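Local coordinates for protein threonine synthase (Brucella melitensis bv. 1, PDB 4F4F) that probably catalyses the conversion of O-phospho-L-homoserine and water to L-threonine and phosphate, the last step of threonine biosynthesis, using pyridoxal 5'-phosphate, at residues A284-D289 against S312-I317; P390-G395 against V411-H416; T259-D264 against I317-E322; G298-R303 against G347-S352; R323-A328 against S357-E362. One frame throughout, in Å; residues are numbered along the deposited sequence.

Interaction 1: residues A284-D289 against S312-I317; sequences ATNDND and SMDIQI. With PLP (pyridoxal-5'-phosphate), chain C.
The amide of Asn286 and the carboxylate of Asp314 meet with their planes 60° apart, and the two side chains cross at about a right angle. At its nitrogen end the amide reaches the acid: Asn286 ND2 lies 2.7 Å from Asp314 OD1 in a weak, bent hydrogen bond. ND2 also bonds to Ser310 OG, and Asp314 OD1 is held by Thr308 OG1. Asn286 OD1 accepts two bonds from Asn288. Asn288 N donates to Asn286 OD1 in the carbonyl plane at 2.8 Å, which makes an Asx turn. Asn288 ND2 donates from a tilted position, while its OD1 is bonded to Ala306 N. A chi1 of 70° puts Asn286 CG between its own N and C, closing the turn. A water bridges Asn286 N and Met313 O, at 2.9 and 2.8 Å. Below this polar layer, Met313 bends at chi3, and its CE ends 3.3 Å from Ala284 O. Met313 CG, 3.7 Å from PLP C6, and Ser312 CB, 3.3 Å from PLP C3, lie on one side of the pyridine plane. A loop lining one side of the cofactor ring, braced on the end of strand 278-285 of the mixed sheet, suits the PLP pocket of a fold type II enzyme.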
# COMPACT_ATOMS: atom_id res chain seq x y z
N ALA A 284 5.66 12.58 1.95
CA ALA A 284 6.33 12.74 3.24
C ALA A 284 7.23 11.52 3.50
O ALA A 284 6.77 10.38 3.47
CB ALA A 284 5.30 12.89 4.37
N THR A 285 8.52 11.78 3.73
CA THR A 285 9.50 10.72 3.85
C THR A 285 10.13 10.79 5.24
O THR A 285 10.08 11.83 5.92
CB THR A 285 10.64 10.85 2.80
OG1 THR A 285 11.63 11.80 3.26
CG2 THR A 285 10.06 11.24 1.41
N ASN A 286 10.72 9.68 5.65
CA ASN A 286 11.64 9.66 6.77
C ASN A 286 13.07 9.98 6.30
O ASN A 286 13.24 10.49 5.18
CB ASN A 286 11.47 8.38 7.63
CG ASN A 286 11.95 7.08 6.97
OD1 ASN A 286 12.87 7.07 6.15
ND2 ASN A 286 11.34 5.97 7.38
N ASP A 287 14.08 9.73 7.15
CA ASP A 287 15.49 9.96 6.78
C ASP A 287 15.92 9.26 5.48
O ASP A 287 16.88 9.66 4.84
CB ASP A 287 16.41 9.49 7.93
CG ASP A 287 16.04 10.12 9.26
OD1 ASP A 287 16.47 11.25 9.53
OD2 ASP A 287 15.24 9.52 10.00
N ASN A 288 15.20 8.22 5.08
CA ASN A 288 15.40 7.61 3.77
C ASN A 288 14.61 8.43 2.76
O ASN A 288 13.44 8.18 2.47
CB ASN A 288 14.94 6.16 3.81
CG ASN A 288 15.72 5.35 4.80
OD1 ASN A 288 16.83 4.93 4.52
ND2 ASN A 288 15.16 5.15 5.99
N ASP A 289 15.28 9.45 2.23
CA ASP A 289 14.60 10.56 1.61
C ASP A 289 14.89 10.66 0.11
O ASP A 289 14.81 11.76 -0.46
CB ASP A 289 15.02 11.84 2.34
CG ASP A 289 16.49 12.20 2.16
OD1 ASP A 289 17.34 11.38 1.74
OD2 ASP A 289 16.78 13.37 2.46
N SER A 312 8.14 1.07 8.09
CA SER A 312 7.44 0.79 6.81
C SER A 312 7.81 1.78 5.68
O SER A 312 7.45 1.59 4.52
CB SER A 312 5.93 0.75 6.99
OG SER A 312 5.55 -0.21 7.98
N MET A 313 8.52 2.85 6.03
CA MET A 313 8.99 3.81 5.06
C MET A 313 10.52 3.78 4.92
O MET A 313 11.12 4.63 4.27
CB MET A 313 8.49 5.21 5.45
CG MET A 313 6.98 5.36 5.32
SD MET A 313 6.34 6.74 6.30
CE MET A 313 7.36 8.10 5.75
N ASP A 314 11.15 2.76 5.50
CA ASP A 314 12.60 2.62 5.41
C ASP A 314 12.94 1.99 4.06
O ASP A 314 13.20 0.78 3.98
CB ASP A 314 13.14 1.82 6.59
CG ASP A 314 13.19 2.63 7.90
OD1 ASP A 314 12.95 3.86 7.90
OD2 ASP A 314 13.50 2.03 8.96
N ILE A 315 12.90 2.81 3.01
CA ILE A 315 13.11 2.34 1.63
C ILE A 315 14.42 2.84 1.06
O ILE A 315 14.81 3.99 1.31
CB ILE A 315 12.00 2.80 0.65
CG1 ILE A 315 11.78 4.34 0.70
CG2 ILE A 315 10.71 2.05 0.94
CD1 ILE A 315 11.21 4.97 -0.58
N GLN A 316 15.08 1.98 0.28
CA GLN A 316 16.24 2.40 -0.52
C GLN A 316 15.76 3.00 -1.86
O GLN A 316 16.24 4.04 -2.30
CB GLN A 316 17.18 1.22 -0.76
CG GLN A 316 18.47 1.65 -1.44
CD GLN A 316 19.59 0.64 -1.26
OE1 GLN A 316 19.52 -0.48 -1.75
NE2 GLN A 316 20.63 1.05 -0.56
N ILE A 317 14.80 2.31 -2.47
CA ILE A 317 14.13 2.76 -3.70
C ILE A 317 12.61 2.66 -3.53
O ILE A 317 12.12 1.97 -2.66
CB ILE A 317 14.56 1.95 -4.95
CG1 ILE A 317 14.24 0.45 -4.78
CG2 ILE A 317 16.04 2.16 -5.28
CD1 ILE A 317 14.56 -0.39 -6.02
N1 PLP C . 3.00 4.01 6.45
C2 PLP C . 2.71 2.73 6.91
C2A PLP C . 2.18 2.43 8.29
C3 PLP C . 2.89 1.57 5.98
O3 PLP C . 2.59 0.30 6.43
C4 PLP C . 3.41 1.87 4.60
C4A PLP C . 3.63 0.81 3.58
C5 PLP C . 3.68 3.28 4.22
C6 PLP C . 3.44 4.28 5.19
C5A PLP C . 4.16 3.59 2.78
O4P PLP C . 3.18 3.25 1.72
P PLP C . 3.48 3.25 0.10
O1P PLP C . 4.10 4.60 -0.19
O2P PLP C . 4.43 2.08 -0.09
O3P PLP C . 2.16 3.03 -0.62
O HOH W 1 11.12 7.42 3.81

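Interaction 2: residues P390-G395 against V411-H416; sequences PHSAIG and VLATAH. With PLP (pyridoxal-5'-phosphate), chain C.
The contact forms the pyridine-nitrogen end of the PLP site, where His391 and Thr414 meet beside the cofactor. His391 CB lies 3.4 Å from Thr414 OG1. Thr414 OG1 donates to PLP N1 at 2.7 Å. A chi1 of 51° puts OG1 between the backbone N and carbonyl carbon of Thr414, facing the ring nitrogen. The methyl C2A of PLP sits over one face of the His391 imidazole, 3.7 Å above its plane and offset toward the rim. Ala415 CB touches the same methyl. The imidazole is held at both nitrogens, ND1 by Asp389 and NE2 by the backbone N of Ser312, which fixes its rotation. A hydroxyl side chain bonded to the pyridine nitrogen is characteristic of fold type II PLP enzymes, in contrast to the aspartate of fold type I. Helix 390-402 here lies against strand 409-413 of the mixed central sheet. The short segments run antiparallel, at 178°, with their axes 7.3 Å apart. Ser392 joins the two: its OG accepts a weak bond from Thr414 N at 3.0 Å. Asp389 OD2 is the stronger partner of that OG, so one acid steadies both His391 and Ser392. Ser392 OG also lies 3.1 Å from Ala413 CA. One turn further on, Gly395 has no side chain, and Val411 CG1 comes to 3.4 Å from Gly395 C. CG1 is extended away from the backbone N of Val411, with chi1 -178°. Leu412 O is buried here without a hydrogen-bond partner.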
# COMPACT_ATOMS: atom_id res chain seq x y z
N PRO A 390 4.24 6.99 14.45
CA PRO A 390 5.35 7.74 13.82
C PRO A 390 5.21 8.00 12.31
O PRO A 390 5.49 9.10 11.86
CB PRO A 390 6.59 6.89 14.11
CG PRO A 390 6.10 5.61 14.70
CD PRO A 390 4.70 5.78 15.15
N HIS A 391 4.73 7.02 11.55
CA HIS A 391 4.53 7.21 10.12
C HIS A 391 3.55 8.36 9.90
O HIS A 391 3.79 9.27 9.09
CB HIS A 391 4.01 5.93 9.44
CG HIS A 391 4.83 4.69 9.69
ND1 HIS A 391 4.72 3.94 10.81
CD2 HIS A 391 5.78 4.06 8.89
CE1 HIS A 391 5.54 2.89 10.72
NE2 HIS A 391 6.20 2.97 9.55
N SER A 392 2.44 8.33 10.62
CA SER A 392 1.41 9.36 10.49
C SER A 392 1.90 10.73 10.95
O SER A 392 1.58 11.75 10.34
CB SER A 392 0.18 8.97 11.28
OG SER A 392 -0.27 7.67 10.92
N ALA A 393 2.72 10.74 11.99
CA ALA A 393 3.30 11.98 12.46
C ALA A 393 4.23 12.60 11.42
O ALA A 393 4.30 13.82 11.31
CB ALA A 393 4.01 11.78 13.80
N ILE A 394 4.97 11.76 10.69
CA ILE A 394 5.75 12.24 9.54
C ILE A 394 4.86 13.01 8.59
O ILE A 394 5.18 14.13 8.21
CB ILE A 394 6.54 11.10 8.84
CG1 ILE A 394 7.64 10.64 9.82
CG2 ILE A 394 7.16 11.59 7.52
CD1 ILE A 394 8.49 9.44 9.39
N GLY A 395 3.75 12.41 8.20
CA GLY A 395 2.76 13.11 7.42
C GLY A 395 2.35 14.48 7.94
O GLY A 395 2.27 15.45 7.17
N VAL A 411 -4.17 14.67 5.91
CA VAL A 411 -2.95 13.91 6.15
C VAL A 411 -3.38 12.47 6.36
O VAL A 411 -4.20 12.19 7.22
CB VAL A 411 -2.21 14.40 7.41
CG1 VAL A 411 -0.92 13.63 7.62
CG2 VAL A 411 -1.94 15.90 7.36
N LEU A 412 -2.81 11.56 5.61
CA LEU A 412 -3.09 10.13 5.75
C LEU A 412 -2.38 9.57 6.98
O LEU A 412 -1.14 9.64 7.10
CB LEU A 412 -2.65 9.36 4.49
CG LEU A 412 -3.57 9.29 3.28
CD1 LEU A 412 -4.19 10.63 2.93
CD2 LEU A 412 -2.94 8.55 2.08
N ALA A 413 -3.19 9.05 7.90
CA ALA A 413 -2.69 8.31 9.04
C ALA A 413 -2.68 6.81 8.69
O ALA A 413 -3.70 6.16 8.63
CB ALA A 413 -3.52 8.60 10.30
N THR A 414 -1.47 6.27 8.50
CA THR A 414 -1.30 4.98 7.88
C THR A 414 -1.20 3.80 8.85
O THR A 414 -1.21 2.68 8.41
CB THR A 414 -0.04 4.99 6.98
OG1 THR A 414 1.07 5.49 7.73
CG2 THR A 414 -0.21 5.94 5.77
N ALA A 415 -1.10 4.06 10.14
CA ALA A 415 -1.11 3.00 11.18
C ALA A 415 -1.63 3.54 12.47
O ALA A 415 -1.45 4.72 12.75
CB ALA A 415 0.27 2.43 11.42
N HIS A 416 -2.21 2.65 13.28
CA HIS A 416 -2.66 2.97 14.62
C HIS A 416 -1.45 3.11 15.50
O HIS A 416 -0.50 2.32 15.34
CB HIS A 416 -3.55 1.83 15.13
CG HIS A 416 -4.30 2.13 16.41
ND1 HIS A 416 -3.74 2.03 17.62
CD2 HIS A 416 -5.65 2.46 16.61
CE1 HIS A 416 -4.66 2.32 18.56
NE2 HIS A 416 -5.83 2.59 17.94
N1 PLP C . 3.00 4.01 6.45
C2 PLP C . 2.71 2.73 6.91
C2A PLP C . 2.18 2.43 8.29
C3 PLP C . 2.89 1.57 5.98
O3 PLP C . 2.59 0.30 6.43
C4 PLP C . 3.41 1.87 4.60
C4A PLP C . 3.63 0.81 3.58
C5 PLP C . 3.68 3.28 4.22
C6 PLP C . 3.44 4.28 5.19
C5A PLP C . 4.16 3.59 2.78
O4P PLP C . 3.18 3.25 1.72
P PLP C . 3.48 3.25 0.10
O1P PLP C . 4.10 4.60 -0.19
O2P PLP C . 4.43 2.08 -0.09
O3P PLP C . 2.16 3.03 -0.62

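Interaction 3: residues T259-D264 against I317-E322; sequences TGNFGD and ISSNFE. With PLP (pyridoxal-5'-phosphate), chain C.
The backbones of loop 259-264 and the type I turn 318-321 come close, with Asn261 CA 4.1 Å from Ser318 CA. The loop is the phosphate-binding loop of the PLP site, leading into helix 263-274. Gly260, Asn261, Phe262 and Asp264 all give backbone N-H bonds to the phosphate oxygens. The turn grips the far side of this loop through Asn261. Asn261 O takes two bonds from Asn320, one from N at 2.8 Å and one from ND2 at 3.1 Å. They arrive from opposite faces of the carbonyl plane, which limits the tilt of this peptide. Asn261 OD1 accepts a straight bond from Ser319 N at 2.8 Å, with 165° at the hydrogen. Asn320 ND2 also bonds to Ser226 O and, weakly, to a water. That water accepts from Gly263 N and donates to PLP O2P at 2.7 Å, so the turn reaches the phosphate as a second shell. Asn320 CG stands beside its own backbone N, chi1 -68°, which brings the amide back over the loop. Away from the phosphate, Phe262 and Phe321 form a T-shaped pair, planes 82° apart. Phe321 CD1 points at the face of Phe262, 4.0 Å above the ring centre.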
# COMPACT_ATOMS: atom_id res chain seq x y z
N THR A 259 5.03 8.13 2.83
CA THR A 259 5.23 7.39 1.56
C THR A 259 6.49 6.54 1.67
O THR A 259 7.51 7.01 2.15
CB THR A 259 5.40 8.39 0.39
OG1 THR A 259 4.15 9.01 0.09
CG2 THR A 259 5.93 7.74 -0.88
N GLY A 260 6.39 5.31 1.21
CA GLY A 260 7.52 4.43 1.04
C GLY A 260 7.60 4.07 -0.42
O GLY A 260 8.41 4.65 -1.16
N ASN A 261 6.78 3.11 -0.85
CA ASN A 261 6.90 2.62 -2.24
C ASN A 261 5.96 3.31 -3.23
O ASN A 261 5.84 2.83 -4.35
CB ASN A 261 6.71 1.10 -2.30
CG ASN A 261 7.96 0.36 -1.86
OD1 ASN A 261 9.06 0.60 -2.39
ND2 ASN A 261 7.83 -0.47 -0.82
N PHE A 262 5.34 4.41 -2.81
CA PHE A 262 4.64 5.35 -3.69
C PHE A 262 3.25 4.96 -4.18
O PHE A 262 2.60 5.77 -4.87
CB PHE A 262 5.50 5.67 -4.93
CG PHE A 262 5.41 7.08 -5.38
CD1 PHE A 262 6.07 8.09 -4.67
CD2 PHE A 262 4.69 7.43 -6.50
CE1 PHE A 262 5.99 9.41 -5.05
CE2 PHE A 262 4.61 8.75 -6.90
CZ PHE A 262 5.25 9.74 -6.18
N GLY A 263 2.78 3.76 -3.83
CA GLY A 263 1.53 3.22 -4.33
C GLY A 263 0.35 4.01 -3.79
O GLY A 263 -0.61 4.28 -4.49
N ASP A 264 0.46 4.39 -2.53
CA ASP A 264 -0.55 5.21 -1.85
C ASP A 264 -0.75 6.56 -2.52
O ASP A 264 -1.85 6.88 -3.02
CB ASP A 264 -0.23 5.38 -0.34
CG ASP A 264 1.25 5.72 0.02
OD1 ASP A 264 2.11 6.27 -0.82
OD2 ASP A 264 1.53 5.47 1.26
N ILE A 317 14.80 2.31 -2.47
CA ILE A 317 14.13 2.76 -3.70
C ILE A 317 12.61 2.66 -3.53
O ILE A 317 12.12 1.97 -2.66
CB ILE A 317 14.56 1.95 -4.95
CG1 ILE A 317 14.24 0.45 -4.78
CG2 ILE A 317 16.04 2.16 -5.28
CD1 ILE A 317 14.56 -0.39 -6.02
N SER A 318 11.88 3.38 -4.35
CA SER A 318 10.44 3.44 -4.20
C SER A 318 9.79 2.66 -5.37
O SER A 318 9.78 3.14 -6.50
CB SER A 318 10.01 4.89 -4.18
OG SER A 318 8.66 5.02 -3.89
N SER A 319 9.22 1.51 -5.06
CA SER A 319 8.86 0.54 -6.10
C SER A 319 7.85 1.06 -7.14
O SER A 319 7.93 0.72 -8.31
CB SER A 319 8.36 -0.75 -5.46
OG SER A 319 7.04 -0.56 -4.95
N ASN A 320 6.92 1.92 -6.75
CA ASN A 320 5.93 2.43 -7.70
C ASN A 320 6.24 3.79 -8.29
O ASN A 320 5.46 4.31 -9.08
CB ASN A 320 4.57 2.47 -7.02
CG ASN A 320 4.04 1.09 -6.75
OD1 ASN A 320 3.78 0.36 -7.67
ND2 ASN A 320 3.93 0.72 -5.48
N PHE A 321 7.38 4.37 -7.92
CA PHE A 321 7.77 5.68 -8.52
C PHE A 321 7.82 5.61 -10.05
O PHE A 321 7.47 6.57 -10.74
CB PHE A 321 9.12 6.12 -7.95
CG PHE A 321 9.51 7.52 -8.34
CD1 PHE A 321 8.70 8.60 -8.03
CD2 PHE A 321 10.72 7.75 -8.96
CE1 PHE A 321 9.09 9.89 -8.37
CE2 PHE A 321 11.09 9.03 -9.32
CZ PHE A 321 10.29 10.10 -9.01
N GLU A 322 8.20 4.45 -10.57
CA GLU A 322 8.21 4.17 -12.01
C GLU A 322 6.87 4.46 -12.68
O GLU A 322 6.87 4.90 -13.83
CB GLU A 322 8.65 2.72 -12.30
CG GLU A 322 8.61 2.32 -13.78
CD GLU A 322 9.16 0.93 -14.06
OE1 GLU A 322 9.80 0.33 -13.16
OE2 GLU A 322 8.98 0.47 -15.19
N1 PLP C . 3.00 4.01 6.45
C2 PLP C . 2.71 2.73 6.91
C2A PLP C . 2.18 2.43 8.29
C3 PLP C . 2.89 1.57 5.98
O3 PLP C . 2.59 0.30 6.43
C4 PLP C . 3.41 1.87 4.60
C4A PLP C . 3.63 0.81 3.58
C5 PLP C . 3.68 3.28 4.22
C6 PLP C . 3.44 4.28 5.19
C5A PLP C . 4.16 3.59 2.78
O4P PLP C . 3.18 3.25 1.72
P PLP C . 3.48 3.25 0.10
O1P PLP C . 4.10 4.60 -0.19
O2P PLP C . 4.43 2.08 -0.09
O3P PLP C . 2.16 3.03 -0.62
O HOH W 2 3.62 1.33 -2.54

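Interaction 4: residues G298-R303 against G347-S352; sequences GAYEMR and GGFTIS
Tyr300 and Phe349 form the heart of this contact, on the same face of two antiparallel strands. Tyr300 CG is extended opposite the backbone N, chi1 -177°. Phe349 CG sits between its own N and carbonyl carbon, chi1 53°, which swings the ring back under the neighbouring strand. Tyr300 CB therefore lies over the face of the Phe349 ring, a CH-pi contact 3.8 Å from the centroid. The ring planes are nearly parallel, 19° apart, but displaced, with little overlap, and the nearest atoms are Tyr300 CD2 and Phe349 CE2 at 3.3 Å. Ile351 CG1 meets the Phe349 ring at its edge, in plane. Tyr300 OH is anchored elsewhere, by a bond to Ser318 N. Met302 bends at chi3, and its CG passes 3.3 Å from Gly347 O. Gly347 O also accepts from Met302 N at 2.8 Å. Tyr300 and Phe349 exchange both backbone bonds, and Ile351 N closes on Gly298 O at 2.9 Å. Gly348 and Glu301 are a non-hydrogen-bonded pair, their CA atoms 4.1 Å apart. Gly298 and Gly347, each directly after a helix, have positive phi. This is a separate two-stranded antiparallel ribbon, packed through its aromatic face on helices 321-328 and 333-346.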
# COMPACT_ATOMS: atom_id res chain seq x y z
N GLY A 298 16.22 16.35 -8.95
CA GLY A 298 16.09 15.45 -10.10
C GLY A 298 16.93 14.17 -10.04
O GLY A 298 16.79 13.31 -10.90
N ALA A 299 17.73 14.01 -8.99
CA ALA A 299 18.72 12.92 -8.89
C ALA A 299 18.11 11.85 -8.00
O ALA A 299 18.04 11.98 -6.76
CB ALA A 299 20.03 13.44 -8.29
N TYR A 300 17.58 10.80 -8.63
CA TYR A 300 17.06 9.67 -7.89
C TYR A 300 18.22 8.76 -7.67
O TYR A 300 18.59 8.00 -8.58
CB TYR A 300 16.00 9.00 -8.72
CG TYR A 300 15.27 7.84 -8.08
CD1 TYR A 300 14.14 8.05 -7.30
CD2 TYR A 300 15.65 6.52 -8.34
CE1 TYR A 300 13.42 6.98 -6.77
CE2 TYR A 300 14.95 5.45 -7.81
CZ TYR A 300 13.83 5.69 -7.04
OH TYR A 300 13.11 4.62 -6.54
N GLU A 301 18.83 8.87 -6.49
CA GLU A 301 20.10 8.22 -6.21
C GLU A 301 20.02 7.40 -4.95
O GLU A 301 19.69 7.91 -3.89
CB GLU A 301 21.20 9.27 -6.05
CG GLU A 301 21.70 9.84 -7.38
CD GLU A 301 22.90 10.74 -7.23
OE1 GLU A 301 23.11 11.60 -8.13
OE2 GLU A 301 23.63 10.61 -6.22
N MET A 302 20.35 6.12 -5.07
CA MET A 302 20.26 5.22 -3.94
C MET A 302 21.34 5.57 -2.92
O MET A 302 22.46 5.85 -3.28
CB MET A 302 20.45 3.80 -4.40
CG MET A 302 19.37 3.33 -5.35
SD MET A 302 19.82 1.75 -6.05
CE MET A 302 19.75 0.76 -4.55
N ARG A 303 20.98 5.54 -1.65
CA ARG A 303 21.95 5.72 -0.56
C ARG A 303 21.66 4.62 0.45
O ARG A 303 20.69 3.85 0.29
CB ARG A 303 21.80 7.12 0.06
CG ARG A 303 22.17 8.28 -0.85
CD ARG A 303 21.96 9.61 -0.13
NE ARG A 303 22.46 10.79 -0.86
CZ ARG A 303 22.40 12.04 -0.38
NH1 ARG A 303 21.85 12.29 0.81
NH2 ARG A 303 22.87 13.05 -1.10
N GLY A 347 22.99 2.66 -9.83
CA GLY A 347 22.38 3.08 -8.54
C GLY A 347 21.67 4.43 -8.52
O GLY A 347 21.32 4.93 -7.46
N GLY A 348 21.46 5.04 -9.68
CA GLY A 348 20.71 6.28 -9.77
C GLY A 348 20.49 6.73 -11.21
O GLY A 348 21.05 6.14 -12.16
N PHE A 349 19.67 7.75 -11.37
CA PHE A 349 19.48 8.40 -12.64
C PHE A 349 19.07 9.81 -12.36
O PHE A 349 18.63 10.13 -11.25
CB PHE A 349 18.41 7.71 -13.51
CG PHE A 349 17.08 7.53 -12.82
CD1 PHE A 349 16.16 8.57 -12.75
CD2 PHE A 349 16.77 6.31 -12.23
CE1 PHE A 349 14.95 8.40 -12.10
CE2 PHE A 349 15.56 6.14 -11.58
CZ PHE A 349 14.65 7.19 -11.51
N THR A 350 19.20 10.64 -13.39
CA THR A 350 18.76 12.02 -13.34
C THR A 350 17.55 12.22 -14.22
O THR A 350 17.55 11.77 -15.36
CB THR A 350 19.88 12.97 -13.74
OG1 THR A 350 20.82 12.97 -12.66
CG2 THR A 350 19.35 14.41 -13.92
N ILE A 351 16.50 12.85 -13.70
CA ILE A 351 15.29 13.07 -14.50
C ILE A 351 15.49 14.35 -15.30
O ILE A 351 15.84 15.38 -14.72
CB ILE A 351 14.04 13.18 -13.61
CG1 ILE A 351 13.89 11.94 -12.74
CG2 ILE A 351 12.78 13.39 -14.45
CD1 ILE A 351 12.83 12.10 -11.67
N SER A 352 15.30 14.31 -16.61
CA SER A 352 15.45 15.50 -17.46
C SER A 352 14.39 16.57 -17.18
O SER A 352 13.38 16.33 -16.53
CB SER A 352 15.43 15.12 -18.92
OG SER A 352 14.18 14.57 -19.29

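Interaction 5: residues R323-A328 against S357-E362; sequences RLLFEA and SAIRSE
Ile359 of helix 353-362 reaches across to Ala328 and Leu324 of helix 321-328 and carries most of the contact. From its CB the side chain forks. CG1 leaves opposite the carbonyl carbon, beside the backbone N, with chi1 -71°, and this branch turns toward the other helix. CG2 takes the position opposite the backbone N and also reaches Leu324, with Ile359 CG2 4.2 Å from Leu324 CD2. CG1 does the main touching. It lies 3.6 Å from Ala328 CB and 4.1 Å from Leu324 CD2. At the tip, CD1 is 3.9 Å from Ala328 CB and 4.3 Å from Leu325 CD2. The branch thus runs past the small Ala328, with a leucine methyl meeting each of its last two carbons. The same CD1 also packs on Ile351 from the neighbouring ribbon. Helices 321-328 and 353-362 meet here at a steep angle, 111° between the directions of the short segments, with their axes 9.8 Å apart. Nothing polar links the segments, and the contact is apolar packing well away from the cofactor. Ala328 and Ala358 bring the backbones together at the margin. Ala358 CB sits 4.1 Å from Ala328 O, and the two CA atoms form the shortest CA pair. With chi1 176°, Leu324 carries CG opposite its backbone N and toward Ile359. Its CD2 has a second neighbour in Phe262, so this leucine also packs on the phosphate-binding loop. Glu362, further along helix 353-362, forms a salt bridge with Lys272 of helix 263-274.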
# COMPACT_ATOMS: atom_id res chain seq x y z
N ARG A 323 5.75 4.25 -11.98
CA ARG A 323 4.46 4.56 -12.58
C ARG A 323 4.36 6.07 -12.81
O ARG A 323 3.93 6.51 -13.90
CB ARG A 323 3.31 4.03 -11.73
CG ARG A 323 3.06 2.56 -11.89
CD ARG A 323 1.95 2.05 -10.96
NE ARG A 323 1.38 0.79 -11.43
CZ ARG A 323 1.62 -0.41 -10.90
NH1 ARG A 323 2.44 -0.58 -9.86
NH2 ARG A 323 1.07 -1.48 -11.41
N LEU A 324 4.82 6.86 -11.84
CA LEU A 324 4.78 8.31 -12.06
C LEU A 324 5.77 8.73 -13.14
O LEU A 324 5.47 9.63 -13.95
CB LEU A 324 5.00 9.11 -10.78
CG LEU A 324 5.07 10.66 -10.92
CD1 LEU A 324 3.79 11.23 -11.53
CD2 LEU A 324 5.36 11.29 -9.58
N LEU A 325 6.97 8.14 -13.13
CA LEU A 325 7.94 8.45 -14.18
C LEU A 325 7.34 8.29 -15.58
O LEU A 325 7.56 9.10 -16.46
CB LEU A 325 9.19 7.55 -14.06
CG LEU A 325 10.14 7.86 -12.91
CD1 LEU A 325 11.28 6.84 -12.82
CD2 LEU A 325 10.72 9.27 -13.05
N PHE A 326 6.62 7.19 -15.79
CA PHE A 326 5.98 6.90 -17.09
C PHE A 326 5.03 8.03 -17.45
O PHE A 326 5.10 8.57 -18.56
CB PHE A 326 5.23 5.56 -16.99
CG PHE A 326 4.63 5.06 -18.27
CD1 PHE A 326 5.42 4.82 -19.38
CD2 PHE A 326 3.27 4.75 -18.35
CE1 PHE A 326 4.86 4.29 -20.56
CE2 PHE A 326 2.71 4.22 -19.50
CZ PHE A 326 3.50 4.00 -20.61
N GLU A 327 4.17 8.42 -16.52
CA GLU A 327 3.20 9.48 -16.80
C GLU A 327 3.89 10.83 -17.07
O GLU A 327 3.52 11.56 -18.00
CB GLU A 327 2.21 9.61 -15.63
CG GLU A 327 1.42 8.34 -15.33
CD GLU A 327 0.36 8.04 -16.35
OE1 GLU A 327 0.34 8.70 -17.44
OE2 GLU A 327 -0.42 7.11 -16.08
N ALA A 328 4.91 11.13 -16.27
CA ALA A 328 5.63 12.38 -16.36
C ALA A 328 6.40 12.54 -17.70
O ALA A 328 6.58 13.67 -18.17
CB ALA A 328 6.56 12.55 -15.17
N SER A 357 9.88 18.89 -14.36
CA SER A 357 8.93 20.00 -14.19
C SER A 357 7.51 19.49 -14.07
O SER A 357 6.73 20.03 -13.26
CB SER A 357 8.96 20.98 -15.36
OG SER A 357 10.18 21.66 -15.40
N ALA A 358 7.16 18.48 -14.86
CA ALA A 358 5.81 17.92 -14.77
C ALA A 358 5.58 17.33 -13.37
O ALA A 358 4.50 17.48 -12.81
CB ALA A 358 5.57 16.87 -15.83
N ILE A 359 6.58 16.65 -12.81
CA ILE A 359 6.44 16.07 -11.47
C ILE A 359 6.27 17.19 -10.46
O ILE A 359 5.36 17.17 -9.62
CB ILE A 359 7.64 15.14 -11.12
CG1 ILE A 359 7.54 13.86 -11.96
CG2 ILE A 359 7.64 14.83 -9.63
CD1 ILE A 359 8.85 13.07 -12.08
N ARG A 360 7.11 18.21 -10.59
CA ARG A 360 7.08 19.31 -9.61
C ARG A 360 5.81 20.15 -9.67
O ARG A 360 5.44 20.81 -8.67
CB ARG A 360 8.29 20.19 -9.77
CG ARG A 360 9.59 19.54 -9.37
CD ARG A 360 10.74 20.39 -9.89
NE ARG A 360 12.00 20.02 -9.25
CZ ARG A 360 13.20 20.38 -9.68
NH1 ARG A 360 13.34 21.13 -10.77
NH2 ARG A 360 14.28 19.97 -9.02
N SER A 361 5.15 20.14 -10.83
CA SER A 361 3.92 20.88 -11.00
C SER A 361 2.77 20.28 -10.22
O SER A 361 1.78 20.97 -9.96
CB SER A 361 3.54 21.00 -12.49
OG SER A 361 2.94 19.84 -12.95
N GLU A 362 2.86 18.99 -9.87
CA GLU A 362 1.79 18.33 -9.15
C GLU A 362 2.15 17.75 -7.78
O GLU A 362 1.24 17.46 -6.97
CB GLU A 362 1.22 17.21 -10.04
CG GLU A 362 0.78 17.71 -11.42
CD GLU A 362 -0.08 16.67 -12.10
OE1 GLU A 362 0.40 16.02 -13.03
OE2 GLU A 362 -1.21 16.45 -11.64

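From the N terminus, interaction 3 opens first, at 259-264, and closes at 317-322. Interaction 1 lies wholly within that loop, joining the end of strand 278-285 to the segment before the turn; the two share Ile317. Interaction 4 opens at 298-303, inside both, and closes beyond them at 347-352, so it crosses both. Interaction 5 starts after interaction 3 has closed, continues on helix 321-328, and crosses interaction 4. Interaction 2 comes last, in series with all the others. Interactions 1, 2 and 3 surround PLP, and a bond from Ser312 N to His391 NE2 joins 1 to 2. Interactions 4 and 5 tie the two-stranded ribbon and helices 321-328 and 353-362 to that core.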